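Uncharacterized protein SP1917 (Streptococcus pneumoniae, PDB 3C9P) is of unknown function, a small, largely helical bacterial protein of the DUF2200 family. Local coordinates at residues E95-R98 / L99-L102. Numbering follows the deposited sequence.
Sequences EIRR and LDKL. With EDO (1,2-ethanediol), chain B.
D100 reaches back one turn to R97, i to i+3, in a salt bridge. D100 CB rests 3.5 Å from R97 O, the carbonyl that accepts the amide of K101. With CG anti to the carbonyl carbon (chi1 -71°), the carboxylate turns back over the preceding turn, and D100 CG lies 3.6 Å from I96 O. Of the two oxygens, D100 OD2 receives R97 NH1 at 2.9 Å, nearly along its own C-O axis. The guanidinium and carboxylate planes stand 38° apart. A bend at chi2 (-63°) brings the arginine chain round beside the carboxylate, placing R97 CD 3.4 Å from D100 OD2; at its far end NH2 bonds to the carbonyl of A3, so NH1 and NH2 each have a partner. OD1 takes a weak bond from a water that also donates to I96 O, and another weak one from a 1,2-ethanediol, probably a crystallisation additive. Around the helix, R98 NH1 pairs with E95 OE1 at 3.0 Å, while E95 OE2 forms a salt bridge with R73. Two intrahelical salt bridges at i to i+3 spacing, on a backbone of regular i+4 to i hydrogen bonds, mark the largely buried middle of helix 91-107, which packs against helices 31-42, 59-64 and 112-119.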
loop_
_atom_site.group_PDB
_atom_site.type_symbol
_atom_site.label_atom_id
_atom_site.label_comp_id
_atom_site.label_asym_id
_atom_site.label_seq_id
_atom_site.Cartn_x
_atom_site.Cartn_y
_atom_site.Cartn_z
ATOM N N GLU A 95 1.684 3.632 7.657
ATOM C CA GLU A 95 1.775 3.776 6.185
ATOM C C GLU A 95 1.518 2.438 5.494
ATOM O O GLU A 95 0.860 2.380 4.456
ATOM C CB GLU A 95 3.147 4.329 5.744
ATOM C CG GLU A 95 3.565 5.686 6.385
ATOM C CD GLU A 95 2.571 6.833 6.146
ATOM O OE1 GLU A 95 1.506 6.614 5.537
ATOM O OE2 GLU A 95 2.874 7.973 6.570
ATOM N N ILE A 96 2.048 1.366 6.079
ATOM C CA ILE A 96 1.868 0.014 5.543
ATOM C C ILE A 96 0.376 -0.332 5.537
ATOM O O ILE A 96 -0.143 -0.870 4.552
ATOM C CB ILE A 96 2.680 -1.019 6.360
ATOM C CG1 ILE A 96 4.175 -0.897 5.997
ATOM C CG2 ILE A 96 2.131 -2.467 6.188
ATOM C CD1 ILE A 96 5.177 -1.756 6.877
ATOM N N ARG A 97 -0.306 -0.027 6.637
ATOM C CA ARG A 97 -1.728 -0.340 6.757
ATOM C C ARG A 97 -2.564 0.556 5.859
ATOM O O ARG A 97 -3.604 0.127 5.384
ATOM C CB ARG A 97 -2.204 -0.266 8.206
ATOM C CG ARG A 97 -1.621 -1.381 9.102
ATOM C CD ARG A 97 -2.103 -2.761 8.611
ATOM N NE ARG A 97 -1.689 -3.833 9.511
ATOM C CZ ARG A 97 -0.928 -4.868 9.165
ATOM N NH1 ARG A 97 -0.473 -4.993 7.934
ATOM N NH2 ARG A 97 -0.628 -5.791 10.065
ATOM N N ARG A 98 -2.110 1.782 5.600
ATOM C CA ARG A 98 -2.820 2.623 4.612
ATOM C C ARG A 98 -2.747 1.990 3.221
ATOM O O ARG A 98 -3.761 1.955 2.503
ATOM C CB ARG A 98 -2.277 4.055 4.583
ATOM C CG ARG A 98 -2.640 4.873 5.795
ATOM C CD ARG A 98 -1.916 6.207 5.794
ATOM N NE ARG A 98 -2.375 7.021 6.922
ATOM C CZ ARG A 98 -1.629 7.852 7.638
ATOM N NH1 ARG A 98 -0.332 8.003 7.393
ATOM N NH2 ARG A 98 -2.193 8.538 8.619
ATOM N N LEU A 99 -1.586 1.453 2.846
ATOM C CA LEU A 99 -1.543 0.676 1.574
ATOM C C LEU A 99 -2.489 -0.539 1.578
ATOM O O LEU A 99 -3.197 -0.810 0.584
ATOM C CB LEU A 99 -0.117 0.266 1.167
ATOM C CG LEU A 99 -0.053 -0.471 -0.191
ATOM C CD1 LEU A 99 -0.569 0.402 -1.331
ATOM C CD2 LEU A 99 1.365 -0.981 -0.480
ATOM N N ASP A 100 -2.528 -1.258 2.696
ATOM C CA ASP A 100 -3.435 -2.411 2.798
ATOM C C ASP A 100 -4.880 -2.002 2.560
ATOM O O ASP A 100 -5.639 -2.767 1.942
ATOM C CB ASP A 100 -3.339 -3.118 4.139
ATOM C CG ASP A 100 -2.024 -3.894 4.319
ATOM O OD1 ASP A 100 -1.499 -4.512 3.366
ATOM O OD2 ASP A 100 -1.522 -3.905 5.451
ATOM N N LYS A 101 -5.273 -0.832 3.085
ATOM C CA LYS A 101 -6.627 -0.303 2.888
ATOM C C LYS A 101 -6.885 -0.004 1.407
ATOM O O LYS A 101 -7.950 -0.355 0.882
ATOM C CB LYS A 101 -6.854 0.960 3.756
ATOM C CG LYS A 101 -8.278 1.507 3.759
ATOM C CD LYS A 101 -9.253 0.511 4.359
ATOM C CE LYS A 101 -10.434 1.213 4.998
ATOM N NZ LYS A 101 -11.382 0.158 5.486
ATOM N N LEU A 102 -5.916 0.622 0.729
ATOM C CA LEU A 102 -6.082 0.939 -0.698
ATOM C C LEU A 102 -6.239 -0.338 -1.535
ATOM O O LEU A 102 -7.052 -0.389 -2.455
ATOM C CB LEU A 102 -4.910 1.789 -1.238
ATOM C CG LEU A 102 -4.639 3.127 -0.523
ATOM C CD1 LEU A 102 -3.353 3.834 -1.061
ATOM C CD2 LEU A 102 -5.854 4.050 -0.671
HETATM C C1 EDO B . 0.785 -6.167 5.277
HETATM O O1 EDO B . -0.243 -7.156 5.236
HETATM C C2 EDO B . 1.603 -6.283 4.005
HETATM O O2 EDO B . 0.837 -6.991 3.030
HETATM O O HOH W 1 0.810 -2.975 2.996
#